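Local coordinates for protein succinate-semialdehyde dehydrogenase (Streptococcus pyogenes MGAS1882, PDB 4OGD) that probably oxidises succinic semialdehyde to succinate, using NADP+ as the cofactor, at residues G113-L118 against L451-N456; L239-W244 against I392-Q397. All blocks are in the same frame, centred on the assembly; numbering follows the deposited sequence.

Contact 1 (G113-L118 against L451-N456)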
loop_
_atom_site.group_PDB
_atom_site.type_symbol
_atom_site.label_atom_id
_atom_site.label_comp_id
_atom_site.label_asym_id
_atom_site.label_seq_id
_atom_site.Cartn_x
_atom_site.Cartn_y
_atom_site.Cartn_z
ATOM N N GLY A 113 -16.260 -16.923 17.247
ATOM C CA GLY A 113 -15.142 -17.287 18.109
ATOM C C GLY A 113 -14.470 -16.069 18.720
ATOM O O GLY A 113 -15.099 -15.022 18.874
ATOM N N GLN A 114 -13.197 -16.208 19.082
ATOM C CA GLN A 114 -12.423 -15.094 19.624
ATOM C C GLN A 114 -11.438 -14.645 18.550
ATOM O O GLN A 114 -10.717 -15.466 17.983
ATOM C CB GLN A 114 -11.659 -15.518 20.884
ATOM C CG GLN A 114 -10.690 -14.447 21.419
ATOM C CD GLN A 114 -9.640 -14.994 22.386
ATOM O OE1 GLN A 114 -8.543 -14.440 22.506
ATOM N NE2 GLN A 114 -9.971 -16.080 23.077
ATOM N N ALA A 115 -11.407 -13.347 18.272
ATOM C CA ALA A 115 -10.544 -12.817 17.218
ATOM C C ALA A 115 -9.946 -11.469 17.598
ATOM O O ALA A 115 -10.611 -10.634 18.217
ATOM C CB ALA A 115 -11.322 -12.686 15.908
ATOM N N TYR A 116 -8.690 -11.266 17.218
ATOM C CA TYR A 116 -8.040 -9.961 17.341
ATOM C C TYR A 116 -6.895 -9.888 16.347
ATOM O O TYR A 116 -6.524 -10.888 15.746
ATOM C CB TYR A 116 -7.516 -9.726 18.764
ATOM C CG TYR A 116 -6.526 -10.761 19.252
ATOM C CD1 TYR A 116 -5.157 -10.535 19.169
ATOM C CD2 TYR A 116 -6.965 -11.959 19.811
ATOM C CE1 TYR A 116 -4.245 -11.482 19.627
ATOM C CE2 TYR A 116 -6.066 -12.904 20.271
ATOM C CZ TYR A 116 -4.712 -12.663 20.177
ATOM O OH TYR A 116 -3.821 -13.612 20.637
ATOM N N TYR A 117 -6.330 -8.706 16.156
ATOM C CA TYR A 117 -5.086 -8.663 15.408
ATOM C C TYR A 117 -4.028 -7.851 16.117
ATOM O O TYR A 117 -4.327 -6.862 16.786
ATOM C CB TYR A 117 -5.283 -8.226 13.944
ATOM C CG TYR A 117 -5.647 -6.772 13.701
ATOM C CD1 TYR A 117 -4.657 -5.802 13.581
ATOM C CD2 TYR A 117 -6.969 -6.387 13.529
ATOM C CE1 TYR A 117 -4.977 -4.481 13.327
ATOM C CE2 TYR A 117 -7.299 -5.054 13.268
ATOM C CZ TYR A 117 -6.287 -4.114 13.177
ATOM O OH TYR A 117 -6.583 -2.789 12.918
ATOM N N LEU A 118 -2.791 -8.305 15.976
ATOM C CA LEU A 118 -1.651 -7.618 16.549
ATOM C C LEU A 118 -1.074 -6.677 15.507
ATOM O O LEU A 118 -1.341 -6.826 14.310
ATOM C CB LEU A 118 -0.599 -8.638 16.980
ATOM C CG LEU A 118 -1.117 -9.682 17.974
ATOM C CD1 LEU A 118 -0.083 -10.769 18.183
ATOM C CD2 LEU A 118 -1.470 -9.028 19.306
ATOM N N LEU A 451 -3.606 -11.403 12.287
ATOM C CA LEU A 451 -4.844 -11.957 12.824
ATOM C C LEU A 451 -4.556 -13.183 13.673
ATOM O O LEU A 451 -3.799 -14.058 13.259
ATOM C CB LEU A 451 -5.778 -12.368 11.679
ATOM C CG LEU A 451 -6.990 -13.225 12.046
ATOM C CD1 LEU A 451 -7.993 -12.409 12.849
ATOM C CD2 LEU A 451 -7.640 -13.755 10.770
ATOM N N ILE A 452 -5.158 -13.229 14.862
ATOM C CA ILE A 452 -5.199 -14.443 15.677
ATOM C C ILE A 452 -6.658 -14.833 15.867
ATOM O O ILE A 452 -7.468 -14.034 16.356
ATOM C CB ILE A 452 -4.563 -14.231 17.060
ATOM C CG1 ILE A 452 -3.207 -13.543 16.927
ATOM C CG2 ILE A 452 -4.452 -15.574 17.795
ATOM C CD1 ILE A 452 -2.163 -14.405 16.310
ATOM N N TYR A 453 -7.005 -16.056 15.486
ATOM C CA TYR A 453 -8.405 -16.474 15.487
ATOM C C TYR A 453 -8.601 -17.815 16.177
ATOM O O TYR A 453 -7.904 -18.780 15.870
ATOM C CB TYR A 453 -8.937 -16.560 14.056
ATOM C CG TYR A 453 -10.371 -17.030 13.979
ATOM C CD1 TYR A 453 -11.400 -16.240 14.465
ATOM C CD2 TYR A 453 -10.694 -18.261 13.426
ATOM C CE1 TYR A 453 -12.714 -16.656 14.406
ATOM C CE2 TYR A 453 -12.014 -18.690 13.363
ATOM C CZ TYR A 453 -13.018 -17.881 13.850
ATOM O OH TYR A 453 -14.332 -18.300 13.793
ATOM N N ILE A 454 -9.544 -17.850 17.121
ATOM C CA ILE A 454 -9.898 -19.079 17.827
ATOM C C ILE A 454 -11.377 -19.363 17.617
ATOM O O ILE A 454 -12.232 -18.713 18.225
ATOM C CB ILE A 454 -9.631 -18.980 19.337
ATOM C CG1 ILE A 454 -8.216 -18.454 19.607
ATOM C CG2 ILE A 454 -9.858 -20.337 19.988
ATOM C CD1 ILE A 454 -7.851 -18.357 21.098
ATOM N N PRO A 455 -11.694 -20.332 16.746
ATOM C CA PRO A 455 -13.107 -20.618 16.484
ATOM C C PRO A 455 -13.804 -21.236 17.691
ATOM O O PRO A 455 -13.162 -21.894 18.513
ATOM C CB PRO A 455 -13.050 -21.633 15.341
ATOM C CG PRO A 455 -11.716 -22.299 15.499
ATOM C CD PRO A 455 -10.794 -21.208 15.975
ATOM N N ASN A 456 -15.106 -21.006 17.799
ATOM C CA ASN A 456 -15.914 -21.705 18.791
ATOM C C ASN A 456 -15.975 -23.190 18.469
ATOM O O ASN A 456 -15.923 -23.575 17.301
ATOM C CB ASN A 456 -17.329 -21.131 18.835
ATOM C CG ASN A 456 -17.384 -19.770 19.483
ATOM O OD1 ASN A 456 -16.520 -19.416 20.283
ATOM N ND2 ASN A 456 -18.408 -18.997 19.142
#
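Leu-451 opens the pairing by lying beside Tyr-117 in a non-hydrogen-bonded pair, while its CD1 bends back to the carbonyl oxygen of Tyr-116. The two strands run antiparallel at 177°, with axes 4.6 Å apart. Ile-452 follows in a hydrogen-bonded pair with Tyr-116: its N reaches Tyr-116 O at 2.9 Å and its O takes Tyr-116 N at 3.1 Å. On the same face the side chains run alongside each other. The Tyr-116 ring is swung between its own backbone N and carbonyl carbon (chi1 58°), which turns one ring face to Ile-452, whose CB lies over it, 3.8 Å from the centroid and 24° off the normal, in a CH-pi contact. Tyr-453, in the non-hydrogen-bonded pair between, turns to the other face and offers its ring edge to Ala-115, CD1 to CB 3.8 Å; its hydroxyl bonds to Ser-112. Ile-454 makes the next hydrogen-bonded pair, with Gln-114, the N of each residue lying 2.8 Å from the O of the other. Beyond Pro-455, Asn-456 places OD1 3.3 Å from Gly-113 CA. Lys-401 NZ of the second subunit hydrogen-bonds to Gln-114 OE1. Strand 113-120 lies between 106-107 and 448-455; Leu-451, Ile-452 and Tyr-453 also pair in parallel with a strand of the second subunit, consistent with the oligomerisation region of the aldehyde dehydrogenase fold.

Contact 2 (L239-W244 against I392-Q397)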
loop_
_atom_site.group_PDB
_atom_site.type_symbol
_atom_site.label_atom_id
_atom_site.label_comp_id
_atom_site.label_asym_id
_atom_site.label_seq_id
_atom_site.Cartn_x
_atom_site.Cartn_y
_atom_site.Cartn_z
ATOM N N LEU A 239 -13.060 31.569 -3.219
ATOM C CA LEU A 239 -14.505 31.572 -3.454
ATOM C C LEU A 239 -15.089 32.978 -3.419
ATOM O O LEU A 239 -14.413 33.949 -3.046
ATOM C CB LEU A 239 -15.231 30.671 -2.448
ATOM C CG LEU A 239 -14.780 29.210 -2.436
ATOM C CD1 LEU A 239 -15.707 28.360 -1.587
ATOM C CD2 LEU A 239 -14.726 28.679 -3.853
ATOM N N ASP A 240 -16.355 33.078 -3.813
ATOM C CA ASP A 240 -17.015 34.376 -3.937
ATOM C C ASP A 240 -17.229 35.101 -2.608
ATOM O O ASP A 240 -17.568 36.288 -2.586
ATOM C CB ASP A 240 -18.337 34.241 -4.718
ATOM C CG ASP A 240 -19.335 33.293 -4.059
ATOM O OD1 ASP A 240 -19.077 32.782 -2.950
ATOM O OD2 ASP A 240 -20.406 33.057 -4.657
ATOM N N ASP A 241 -17.029 34.390 -1.501
ATOM C CA ASP A 241 -17.187 34.974 -0.168
ATOM C C ASP A 241 -15.882 34.964 0.633
ATOM O O ASP A 241 -15.900 34.987 1.866
ATOM C CB ASP A 241 -18.300 34.265 0.612
ATOM C CG ASP A 241 -18.100 32.766 0.691
ATOM O OD1 ASP A 241 -17.013 32.289 0.297
ATOM O OD2 ASP A 241 -19.030 32.059 1.152
ATOM N N ALA A 242 -14.755 34.922 -0.071
ATOM C CA ALA A 242 -13.444 34.961 0.578
ATOM C C ALA A 242 -13.252 36.242 1.381
ATOM O O ALA A 242 -13.726 37.306 0.984
ATOM C CB ALA A 242 -12.336 34.824 -0.451
ATOM N N ASP A 243 -12.556 36.125 2.508
ATOM C CA ASP A 243 -12.123 37.288 3.278
ATOM C C ASP A 243 -10.785 37.747 2.706
ATOM O O ASP A 243 -9.764 37.082 2.892
ATOM C CB ASP A 243 -11.980 36.914 4.759
ATOM C CG ASP A 243 -11.613 38.103 5.644
ATOM O OD1 ASP A 243 -10.778 38.937 5.236
ATOM O OD2 ASP A 243 -12.155 38.193 6.765
ATOM N N TRP A 244 -10.788 38.887 2.020
ATOM C CA TRP A 244 -9.608 39.352 1.292
ATOM C C TRP A 244 -8.504 39.923 2.186
ATOM O O TRP A 244 -7.337 39.969 1.793
ATOM C CB TRP A 244 -10.022 40.341 0.198
ATOM C CG TRP A 244 -10.576 39.625 -0.983
ATOM C CD1 TRP A 244 -11.782 38.990 -1.063
ATOM C CD2 TRP A 244 -9.921 39.410 -2.237
ATOM N NE1 TRP A 244 -11.925 38.406 -2.302
ATOM C CE2 TRP A 244 -10.796 38.652 -3.040
ATOM C CE3 TRP A 244 -8.681 39.785 -2.760
ATOM C CZ2 TRP A 244 -10.468 38.265 -4.340
ATOM C CZ3 TRP A 244 -8.361 39.409 -4.051
ATOM C CH2 TRP A 244 -9.249 38.657 -4.827
ATOM N N ILE A 392 -9.046 26.084 0.255
ATOM C CA ILE A 392 -10.319 26.723 -0.060
ATOM C C ILE A 392 -10.433 27.979 0.794
ATOM O O ILE A 392 -10.365 27.904 2.027
ATOM C CB ILE A 392 -11.532 25.815 0.230
ATOM C CG1 ILE A 392 -11.401 24.447 -0.451
ATOM C CG2 ILE A 392 -12.820 26.527 -0.183
ATOM C CD1 ILE A 392 -11.262 24.507 -1.956
ATOM N N PHE A 393 -10.579 29.128 0.134
ATOM C CA PHE A 393 -10.721 30.405 0.826
ATOM C C PHE A 393 -12.164 30.885 0.771
ATOM O O PHE A 393 -12.685 31.223 -0.298
ATOM C CB PHE A 393 -9.763 31.458 0.253
ATOM C CG PHE A 393 -8.936 32.122 1.302
ATOM C CD1 PHE A 393 -9.428 33.221 1.992
ATOM C CD2 PHE A 393 -7.692 31.618 1.642
ATOM C CE1 PHE A 393 -8.681 33.823 2.976
ATOM C CE2 PHE A 393 -6.941 32.215 2.626
ATOM C CZ PHE A 393 -7.441 33.319 3.300
ATOM N N SER A 394 -12.806 30.889 1.936
ATOM C CA SER A 394 -14.217 31.226 2.061
ATOM C C SER A 394 -14.544 31.629 3.493
ATOM O O SER A 394 -14.110 30.974 4.444
ATOM C CB SER A 394 -15.086 30.033 1.660
ATOM O OG SER A 394 -16.457 30.289 1.946
ATOM N N SER A 395 -15.319 32.699 3.653
ATOM C CA SER A 395 -15.691 33.153 4.992
ATOM C C SER A 395 -16.864 32.368 5.571
ATOM O O SER A 395 -17.257 32.583 6.719
ATOM C CB SER A 395 -16.016 34.648 4.991
ATOM O OG SER A 395 -17.137 34.912 4.171
ATOM N N ASN A 396 -17.440 31.465 4.783
ATOM C CA ASN A 396 -18.503 30.612 5.293
ATOM C C ASN A 396 -17.965 29.201 5.471
ATOM O O ASN A 396 -17.569 28.562 4.499
ATOM C CB ASN A 396 -19.710 30.617 4.354
ATOM C CG ASN A 396 -20.874 29.813 4.903
ATOM O OD1 ASN A 396 -20.880 28.583 4.852
ATOM N ND2 ASN A 396 -21.869 30.510 5.439
ATOM N N GLN A 397 -17.939 28.718 6.712
ATOM C CA GLN A 397 -17.270 27.445 6.998
ATOM C C GLN A 397 -17.918 26.247 6.313
ATOM O O GLN A 397 -17.216 25.386 5.773
ATOM C CB GLN A 397 -17.144 27.217 8.504
ATOM C CG GLN A 397 -16.347 25.976 8.867
ATOM C CD GLN A 397 -15.884 26.003 10.305
ATOM O OE1 GLN A 397 -14.917 26.684 10.644
ATOM N NE2 GLN A 397 -16.587 25.276 11.165
#
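Asp-241 O is gripped twice by one residue, Ser-395. The Ser-395 hydroxyl OG comes in the carbonyl plane at 2.6 Å from Asp-241 O, whereas the Ser-395 N, 3.0 Å from the same oxygen, approaches from above that plane, 51° out of it. The hydroxyl can do this because OG stands between its own backbone N and carbonyl carbon (chi1 63°), bringing it to the same acceptor as the amide. The Asp-241 carboxylate makes a second link: Ser-394 OG donates to OD1 at 2.7 Å, meeting it from above the carboxylate plane. Ser-394 OG also accepts from Asn-396 N at 3.2 Å, closing an ST turn, and Asp-241 OD2 is bound by His-399 of helix 397-406. At the first residue of the type I turn 239-242, Leu-239 N bonds to Phe-393 O at 3.0 Å, with the donor in the carbonyl plane. Beside that bond the contact is apolar. Leu-239 CD1 lies 3.7 Å from Ile-392 CG2, and Ala-242 CB meets the edge of the Phe-393 ring with 4.1 Å to CD1. Asp-243 and Asn-396 are N-caps, binding Gln-246 N and His-399 N respectively. The contact thus joins neighbouring parallel strands of the mixed seven-stranded sheet, 235-238 and 391-393, where each leads through a short loop into helix 244-256 or 397-406, as in an alpha/beta domain, probably the family's catalytic domain. With two hydroxyls and a histidine around its oxygens, Asp-241 is held in both parts, and the donors at its carboxylate would probably favour the charged form.

Both contacts are partly buried, but they lie in different parts of the fold, with centres about 50 Å apart. Contact 1 sits on the sheet of three strands that projects from the body of the chain; contact 2 lies at the ends of two strands of the mixed sheet of seven. The centre of contact 1 is about 38 Å, and that of contact 2 about 27 Å, from the centre of the chain. Contact 1 is a regular ladder of backbone bonds with side chains sorted onto two faces. In contact 2 two backbone bonds cross, and serine hydroxyls and a carboxylate add the others. Within one chain they do not touch; across the dimer, Gln-397 packs on Ile-454 of the second subunit.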